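Local coordinates for magnesium-protoporphyrin O-methyltransferase (PDB 4QDJ), which transfers a methyl group from S-adenosylmethionine to Mg-protoporphyrin IX, giving the 13-monomethyl ester, a step in chlorophyll biosynthesis, at residues 125-130 / 155-160; 197-202 / 223-228. One frame throughout, in Å; residues are numbered along the deposited sequence. Where two conformers were deposited one is given.

Contact 1. Residues 125-130 / 155-160; sequences GGKYDT and LADRRL
Asp129 turns its carboxylate along the guanidinium of Arg158 because its CG stands anti to the backbone N (chi1 175°). The Arg158 chain bends at chi3 (62°), which lays NE and NH2 alongside that carboxylate. NE of Arg158 meets OD2 of Asp129 at 3.0 Å in an almost straight salt bridge, with OD2 in the guanidinium plane. NH2 of Arg158 reaches OD1 of Asp129, also at 3.0 Å, on the syn lone pair. NE and NH2 grip the carboxylate side-on, one oxygen each, with the two planes 40° apart. OD1 also accepts the hydroxyl of Thr130, with OG1 to OD1 of Asp129 at 2.7 Å. That hydroxyl oxygen is held by two nitrogens of Arg159, NE to OG1 of Thr130 at 2.9 Å and NH2 at 3.1 Å. NH1 of Arg159 faces the other way, in salt bridges to Asp58 and Glu226. Tyr128 N donates to Leu155 O at 2.8 Å, and Asp157 N to Tyr128 O at 2.7 Å. These bonds pair the chains in parallel. A beta bulge follows, where Asp129 O accepts from both Arg158 N and Arg159 N. With an alanine at Asp129, the Arg158 guanidinium would probably lose its mate and the Thr130 hydroxyl its acceptor. In this hydrogen-bonded network Arg159 donates twice to OG1, fixing the Thr130 hydroxyl as donor to Asp129 and tying the two parallel strands where they begin.

Contact 2. Residues 197-202 / 223-228; sequences DIRKIL and RILEAV
Leu225 and Ala227 of the strand meet Ile198 and Leu202 of the helix in a small apolar contact. CD1 of Leu225 touches CG2 of Ile198 at 3.8 Å, the two side chains crossing at a slant. Ile198 offers this methyl because CG2 stands anti to the backbone N, while CG1 takes the position beside it (chi1 -59°). Leu202 straddles the Ala227 methyl: both CD1 and CD2 lie 4.0 Å from CB of Ala227. The small alanine probably allows the close approach here, with the CA atoms of Leu202 and Ala227 7.3 Å apart. CD1 of Leu202 also approaches CD1 of Leu225 at 4.3 Å.

Beside this apolar patch the guanidinium groups of Arg199 and Arg223 converge, NH2 to NH2 at 3.8 Å, their planes 35° apart. Glu195 forms salt bridges with both, through NE of Arg199 and NE of Arg223, and probably offsets the like charges. CD2 of Leu225 lies above one face of the Arg223 guanidinium, off its centre. Further out, Ile149 of helix 142-155 packs on Ile198 and Leu202, and Phe164 of strand 159-164 on Ile198 and Leu225.

The axes of helix segment 197-202 and strand segment 223-228 run 10.5 Å apart and only 17° from parallel. This is a helix laid along a beta-sheet face, as in the layered alpha/beta/alpha Rossmann-like fold of class I methyltransferases.

How the contacts relate
Contact 1 closes before contact 2 opens along the chain, and their centres are 15 Å apart. Both reach the same seven-stranded mixed sheet. Contact 1 joins the starts of the parallel strands 130-133 and 159-164. Contact 2 sets helix 195-204, the next helix modelled after strand 159-164, against strand 221-229. Strands 159-164 and 221-229 are antiparallel neighbours. Leu160 O and Ala227 N probably form a hydrogen bond at 2.8 Å, and Arg159 NH1 makes a salt bridge with Glu226 OE2. They carry the sheet from its parallel part to the antiparallel strand 221-229, beyond which strand 207-216 forms the edge. Both are structural packing: the side chains of Leu155 and Arg223 lie about 10 and 13 Å from S-adenosylmethionine.

Contact 1. Residues 125-130 / 155-160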
ATOM      1  N   GLY A 125       0.234  -1.934  15.436  1.00 14.37           N
ATOM      2  CA  GLY A 125       1.286  -1.917  16.435  1.00 16.66           C
ATOM      3  C   GLY A 125       2.448  -2.796  16.019  1.00 18.21           C
ATOM      4  O   GLY A 125       2.500  -3.272  14.885  1.00 19.85           O
ATOM      5  N   GLY A 126       3.384  -3.015  16.936  1.00 18.35           N
ATOM      6  CA  GLY A 126       4.529  -3.860  16.659  1.00 17.78           C
ATOM      7  C   GLY A 126       5.617  -3.155  15.874  1.00 18.05           C
ATOM      8  O   GLY A 126       5.526  -1.958  15.602  1.00 20.14           O
ATOM      9  N   LYS A 127       6.652  -3.906  15.510  1.00 15.42           N
ATOM     10  CA  LYS A 127       7.795  -3.353  14.792  1.00 14.93           C
ATOM     11  C   LYS A 127       8.180  -4.232  13.605  1.00 14.27           C
ATOM     12  O   LYS A 127       8.149  -5.461  13.691  1.00 16.28           O
ATOM     13  CB  LYS A 127       8.992  -3.194  15.733  1.00 17.91           C
ATOM     14  CG  LYS A 127       8.763  -2.231  16.893  1.00 21.17           C
ATOM     15  CD  LYS A 127       8.619  -0.795  16.413  1.00 22.90           C
ATOM     16  CE  LYS A 127       8.502   0.171  17.583  0.65 24.19           C
ATOM     17  NZ  LYS A 127       7.296  -0.099  18.412  0.16 24.80           N
ATOM     18  N   TYR A 128       8.549  -3.589  12.501  1.00 12.36           N
ATOM     19  CA  TYR A 128       8.914  -4.282  11.272  1.00 10.81           C
ATOM     20  C   TYR A 128      10.211  -3.709  10.731  1.00 12.78           C
ATOM     21  O   TYR A 128      10.537  -2.553  10.994  1.00 14.78           O
ATOM     22  CB  TYR A 128       7.823  -4.084  10.219  1.00  9.92           C
ATOM     23  CG  TYR A 128       6.468  -4.600  10.627  1.00  9.29           C
ATOM     24  CD1 TYR A 128       5.585  -3.803  11.345  1.00 10.30           C
ATOM     25  CD2 TYR A 128       6.066  -5.885  10.288  1.00 10.49           C
ATOM     26  CE1 TYR A 128       4.343  -4.279  11.722  1.00 11.17           C
ATOM     27  CE2 TYR A 128       4.831  -6.366  10.658  1.00 11.16           C
ATOM     28  CZ  TYR A 128       3.972  -5.561  11.371  1.00 12.80           C
ATOM     29  OH  TYR A 128       2.740  -6.048  11.737  1.00 15.89           O
ATOM     30  N   ASP A 129      10.950  -4.504   9.965  1.00 10.41           N
ATOM     31  CA  ASP A 129      12.103  -3.966   9.255  1.00 10.31           C
ATOM     32  C   ASP A 129      11.621  -2.953   8.228  1.00  9.69           C
ATOM     33  O   ASP A 129      12.112  -1.825   8.168  1.00 10.76           O
ATOM     34  CB  ASP A 129      12.888  -5.068   8.545  1.00 11.95           C
ATOM     35  CG  ASP A 129      14.024  -4.516   7.698  1.00 14.53           C
ATOM     36  OD1 ASP A 129      13.781  -4.157   6.524  1.00 14.82           O
ATOM     37  OD2 ASP A 129      15.160  -4.432   8.206  1.00 17.65           O
ATOM     38  N   THR A 130      10.646  -3.371   7.426  1.00  8.17           N
ATOM     39  CA  THR A 130      10.153  -2.562   6.321  1.00  8.80           C
ATOM     40  C   THR A 130       8.639  -2.404   6.391  1.00  8.69           C
ATOM     41  O   THR A 130       7.908  -3.379   6.563  1.00  9.42           O
ATOM     42  CB  THR A 130      10.548  -3.195   4.969  1.00  9.08           C
ATOM     43  OG1 THR A 130      11.972  -3.133   4.814  1.00  9.34           O
ATOM     44  CG2 THR A 130       9.888  -2.468   3.808  1.00  9.25           C
ATOM     45  N   LEU A 155       6.391   2.337  13.181  1.00 14.26           N
ATOM     46  CA  LEU A 155       6.386   0.881  13.088  1.00 14.26           C
ATOM     47  C   LEU A 155       7.625   0.369  12.365  1.00 13.34           C
ATOM     48  O   LEU A 155       7.934  -0.820  12.416  1.00 14.43           O
ATOM     49  CB  LEU A 155       5.139   0.397  12.344  1.00 15.76           C
ATOM     50  CG  LEU A 155       3.787   0.957  12.790  1.00 18.50           C
ATOM     51  CD1 LEU A 155       2.672   0.378  11.928  1.00 20.87           C
ATOM     52  CD2 LEU A 155       3.540   0.673  14.265  1.00 20.85           C
ATOM     53  N   ALA A 156       8.329   1.271  11.688  1.00 12.84           N
ATOM     54  CA  ALA A 156       9.445   0.885  10.829  1.00 13.41           C
ATOM     55  C   ALA A 156      10.796   1.010  11.521  1.00 13.94           C
ATOM     56  O   ALA A 156      11.265   2.115  11.794  1.00 14.61           O
ATOM     57  CB  ALA A 156       9.432   1.711   9.548  1.00 14.10           C
ATOM     58  N   ASP A 157      11.426  -0.131  11.788  1.00 13.69           N
ATOM     59  CA  ASP A 157      12.763  -0.145  12.369  1.00 15.11           C
ATOM     60  C   ASP A 157      13.791   0.453  11.415  1.00 14.74           C
ATOM     61  O   ASP A 157      14.736   1.114  11.846  1.00 16.48           O
ATOM     62  CB  ASP A 157      13.182  -1.569  12.737  1.00 16.06           C
ATOM     63  CG  ASP A 157      12.464  -2.095  13.963  1.00 20.11           C
ATOM     64  OD1 ASP A 157      11.965  -1.276  14.763  0.47 20.18           O
ATOM     65  OD2 ASP A 157      12.408  -3.332  14.130  0.62 19.80           O
ATOM     66  N   ARG A 158      13.609   0.220  10.119  1.00 12.93           N
ATOM     67  CA  ARG A 158      14.622   0.617   9.148  1.00 13.99           C
ATOM     68  C   ARG A 158      14.090   1.357   7.922  1.00 12.62           C
ATOM     69  O   ARG A 158      14.682   2.344   7.485  1.00 13.83           O
ATOM     70  CB  ARG A 158      15.432  -0.603   8.697  1.00 16.13           C
ATOM     71  CG  ARG A 158      16.667  -0.251   7.884  1.00 19.56           C
ATOM     72  CD  ARG A 158      17.444  -1.496   7.494  1.00 22.27           C
ATOM     73  NE  ARG A 158      16.648  -2.381   6.651  1.00 24.07           N
ATOM     74  CZ  ARG A 158      16.610  -2.312   5.324  1.00 25.02           C
ATOM     75  NH1 ARG A 158      17.328  -1.398   4.684  1.00 26.50           N
ATOM     76  NH2 ARG A 158      15.855  -3.157   4.637  1.00 23.48           N
ATOM     77  N   ARG A 159      12.981   0.888   7.363  1.00 11.26           N
ATOM     78  CA  ARG A 159      12.567   1.369   6.050  1.00 10.21           C
ATOM     79  C   ARG A 159      11.062   1.578   5.898  1.00  9.86           C
ATOM     80  O   ARG A 159      10.258   0.761   6.347  1.00 10.18           O
ATOM     81  CB  ARG A 159      13.086   0.418   4.965  1.00  9.95           C
ATOM     82  CG  ARG A 159      12.606   0.746   3.563  1.00 10.16           C
ATOM     83  CD  ARG A 159      13.334  -0.081   2.519  1.00 11.47           C
ATOM     84  NE  ARG A 159      13.234  -1.513   2.780  1.00 11.34           N
ATOM     85  CZ  ARG A 159      13.778  -2.451   2.011  1.00 12.11           C
ATOM     86  NH1 ARG A 159      14.463  -2.107   0.927  1.00 12.29           N
ATOM     87  NH2 ARG A 159      13.643  -3.732   2.327  1.00 13.28           N
ATOM     88  N   LEU A 160      10.701   2.687   5.259  1.00  9.49           N
ATOM     89  CA  LEU A 160       9.316   2.988   4.927  1.00  9.61           C
ATOM     90  C   LEU A 160       9.221   3.297   3.435  1.00 10.20           C
ATOM     91  O   LEU A 160       9.926   4.167   2.930  1.00 12.96           O
ATOM     92  CB  LEU A 160       8.822   4.181   5.749  1.00 12.30           C
ATOM     93  CG  LEU A 160       7.397   4.688   5.505  1.00 13.91           C
ATOM     94  CD1 LEU A 160       6.377   3.570   5.686  1.00 15.25           C
ATOM     95  CD2 LEU A 160       7.089   5.856   6.432  1.00 16.18           C
TER

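Contact 2. Residues 197-202 / 223-228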
ATOM      1  N   ASP A 197       6.193  18.134   0.568  1.00 13.83           N
ATOM      2  CA  ASP A 197       5.479  17.881   1.816  1.00 14.53           C
ATOM      3  C   ASP A 197       5.754  16.473   2.337  1.00 13.49           C
ATOM      4  O   ASP A 197       6.007  16.284   3.525  1.00 13.69           O
ATOM      5  CB  ASP A 197       3.971  18.079   1.638  1.00 15.26           C
ATOM      6  CG  ASP A 197       3.590  19.533   1.428  0.71 16.26           C
ATOM      7  OD1 ASP A 197       4.424  20.421   1.701  0.78 17.95           O
ATOM      8  OD2 ASP A 197       2.445  19.788   1.000  0.77 16.70           O
ATOM      9  N   ILE A 198       5.701  15.487   1.446  1.00 12.43           N
ATOM     10  CA  ILE A 198       5.949  14.100   1.830  1.00 11.44           C
ATOM     11  C   ILE A 198       7.377  13.917   2.344  1.00 10.30           C
ATOM     12  O   ILE A 198       7.598  13.256   3.360  1.00 11.79           O
ATOM     13  CB  ILE A 198       5.684  13.130   0.659  1.00 11.95           C
ATOM     14  CG1 ILE A 198       4.237  13.261   0.170  1.00 13.66           C
ATOM     15  CG2 ILE A 198       5.969  11.692   1.076  1.00 12.46           C
ATOM     16  CD1 ILE A 198       3.202  12.909   1.221  1.00 15.16           C
ATOM     17  N   ARG A 199       8.343  14.512   1.651  1.00 10.94           N
ATOM     18  CA  ARG A 199       9.737  14.432   2.076  1.00 10.31           C
ATOM     19  C   ARG A 199       9.960  15.110   3.426  1.00 12.46           C
ATOM     20  O   ARG A 199      10.757  14.641   4.237  1.00 13.63           O
ATOM     21  CB  ARG A 199      10.666  15.040   1.024  1.00 10.86           C
ATOM     22  CG  ARG A 199      10.870  14.176  -0.211  1.00 11.11           C
ATOM     23  CD  ARG A 199      11.779  14.882  -1.203  1.00 10.96           C
ATOM     24  NE  ARG A 199      12.035  14.088  -2.399  1.00 12.10           N
ATOM     25  CZ  ARG A 199      13.185  13.476  -2.664  1.00 11.16           C
ATOM     26  NH1 ARG A 199      14.202  13.564  -1.816  1.00 12.54           N
ATOM     27  NH2 ARG A 199      13.318  12.779  -3.784  1.00 11.23           N
ATOM     28  N   LYS A 200       9.251  16.214   3.658  1.00 12.05           N
ATOM     29  CA  LYS A 200       9.356  16.941   4.918  1.00 13.93           C
ATOM     30  C   LYS A 200       8.843  16.095   6.080  1.00 14.28           C
ATOM     31  O   LYS A 200       9.482  16.010   7.128  1.00 15.76           O
ATOM     32  CB  LYS A 200       8.591  18.267   4.837  1.00 15.89           C
ATOM     33  CG  LYS A 200       8.651  19.114   6.101  1.00 20.32           C
ATOM     34  CD  LYS A 200      10.084  19.440   6.479  1.00 23.43           C
ATOM     35  CE  LYS A 200      10.147  20.544   7.526  0.65 25.70           C
ATOM     36  NZ  LYS A 200       9.396  20.198   8.763  1.00 27.61           N
ATOM     37  N   ILE A 201       7.688  15.466   5.881  1.00 14.13           N
ATOM     38  CA  ILE A 201       7.097  14.600   6.897  1.00 14.55           C
ATOM     39  C   ILE A 201       8.015  13.420   7.208  1.00 13.98           C
ATOM     40  O   ILE A 201       8.206  13.057   8.368  1.00 14.95           O
ATOM     41  CB  ILE A 201       5.713  14.087   6.454  1.00 16.17           C
ATOM     42  CG1 ILE A 201       4.758  15.263   6.242  1.00 19.48           C
ATOM     43  CG2 ILE A 201       5.140  13.116   7.480  1.00 17.88           C
ATOM     44  CD1 ILE A 201       3.557  14.925   5.392  1.00 20.75           C
ATOM     45  N   LEU A 202       8.591  12.828   6.167  1.00 13.51           N
ATOM     46  CA  LEU A 202       9.525  11.723   6.349  1.00 13.49           C
ATOM     47  C   LEU A 202      10.767  12.178   7.113  1.00 14.81           C
ATOM     48  O   LEU A 202      11.240  11.487   8.014  1.00 16.34           O
ATOM     49  CB  LEU A 202       9.907  11.109   5.001  1.00 11.90           C
ATOM     50  CG  LEU A 202       8.805  10.279   4.336  1.00 11.43           C
ATOM     51  CD1 LEU A 202       9.152   9.953   2.887  1.00 10.97           C
ATOM     52  CD2 LEU A 202       8.549   9.001   5.127  1.00 12.38           C
ATOM     53  N   ARG A 223       4.088   8.287  -7.656  1.00  9.21           N
ATOM     54  CA  ARG A 223       5.455   8.588  -7.257  1.00  8.35           C
ATOM     55  C   ARG A 223       5.821   7.686  -6.085  1.00  8.70           C
ATOM     56  O   ARG A 223       5.093   7.626  -5.099  1.00 10.08           O
ATOM     57  CB  ARG A 223       5.556  10.058  -6.846  1.00  8.81           C
ATOM     58  CG  ARG A 223       6.910  10.482  -6.313  1.00 10.00           C
ATOM     59  CD  ARG A 223       7.984  10.438  -7.388  1.00 10.93           C
ATOM     60  NE  ARG A 223       9.162  11.198  -6.979  1.00 10.51           N
ATOM     61  CZ  ARG A 223      10.415  10.861  -7.267  1.00  8.81           C
ATOM     62  NH1 ARG A 223      10.668   9.764  -7.969  1.00  7.98           N
ATOM     63  NH2 ARG A 223      11.418  11.622  -6.848  1.00  9.77           N
ATOM     64  N   ILE A 224       6.943   6.983  -6.196  1.00  8.02           N
ATOM     65  CA  ILE A 224       7.348   6.025  -5.172  1.00  7.80           C
ATOM     66  C   ILE A 224       8.605   6.503  -4.454  1.00  7.31           C
ATOM     67  O   ILE A 224       9.596   6.840  -5.093  1.00  8.79           O
ATOM     68  CB  ILE A 224       7.625   4.638  -5.788  1.00  8.51           C
ATOM     69  CG1 ILE A 224       6.546   4.280  -6.812  1.00 11.63           C
ATOM     70  CG2 ILE A 224       7.720   3.574  -4.701  1.00  9.15           C
ATOM     71  CD1 ILE A 224       6.882   3.069  -7.656  1.00 13.28           C
ATOM     72  N   LEU A 225       8.557   6.537  -3.125  1.00  8.47           N
ATOM     73  CA  LEU A 225       9.717   6.923  -2.327  1.00  7.30           C
ATOM     74  C   LEU A 225      10.117   5.811  -1.372  1.00  8.60           C
ATOM     75  O   LEU A 225       9.279   5.277  -0.645  1.00  9.95           O
ATOM     76  CB  LEU A 225       9.423   8.188  -1.516  1.00  8.91           C
ATOM     77  CG  LEU A 225       9.021   9.448  -2.281  1.00  9.90           C
ATOM     78  CD1 LEU A 225       8.755  10.590  -1.311  1.00 11.44           C
ATOM     79  CD2 LEU A 225      10.094   9.834  -3.287  1.00 11.63           C
ATOM     80  N   GLU A 226      11.399   5.465  -1.380  1.00  7.64           N
ATOM     81  CA  GLU A 226      11.961   4.584  -0.367  1.00  7.20           C
ATOM     82  C   GLU A 226      12.650   5.451   0.671  1.00  8.84           C
ATOM     83  O   GLU A 226      13.569   6.204   0.347  1.00 10.66           O
ATOM     84  CB  GLU A 226      12.970   3.612  -0.980  1.00  8.77           C
ATOM     85  CG  GLU A 226      13.643   2.704   0.040  1.00  9.70           C
ATOM     86  CD  GLU A 226      14.765   1.878  -0.559  1.00 11.29           C
ATOM     87  OE1 GLU A 226      15.545   2.426  -1.365  1.00 11.63           O
ATOM     88  OE2 GLU A 226      14.867   0.679  -0.227  1.00 13.66           O
ATOM     89  N   ALA A 227      12.191   5.360   1.913  1.00  9.05           N
ATOM     90  CA  ALA A 227      12.771   6.132   3.001  1.00 10.51           C
ATOM     91  C   ALA A 227      13.470   5.198   3.979  1.00 10.90           C
ATOM     92  O   ALA A 227      12.941   4.144   4.335  1.00 10.94           O
ATOM     93  CB  ALA A 227      11.699   6.945   3.708  1.00 12.40           C
ATOM     94  N   VAL A 228      14.666   5.583   4.403  1.00 11.73           N
ATOM     95  CA  VAL A 228      15.448   4.769   5.325  0.66 13.34           C
ATOM     96  C   VAL A 228      15.801   5.562   6.581  1.00 15.12           C
ATOM     97  O   VAL A 228      16.177   6.734   6.501  1.00 16.09           O
ATOM     98  CB  VAL A 228      16.729   4.230   4.646  0.66 15.21           C
ATOM     99  CG1 VAL A 228      17.640   3.555   5.659  0.66 18.83           C
ATOM    100  CG2 VAL A 228      16.364   3.265   3.524  0.66 12.55           C
TER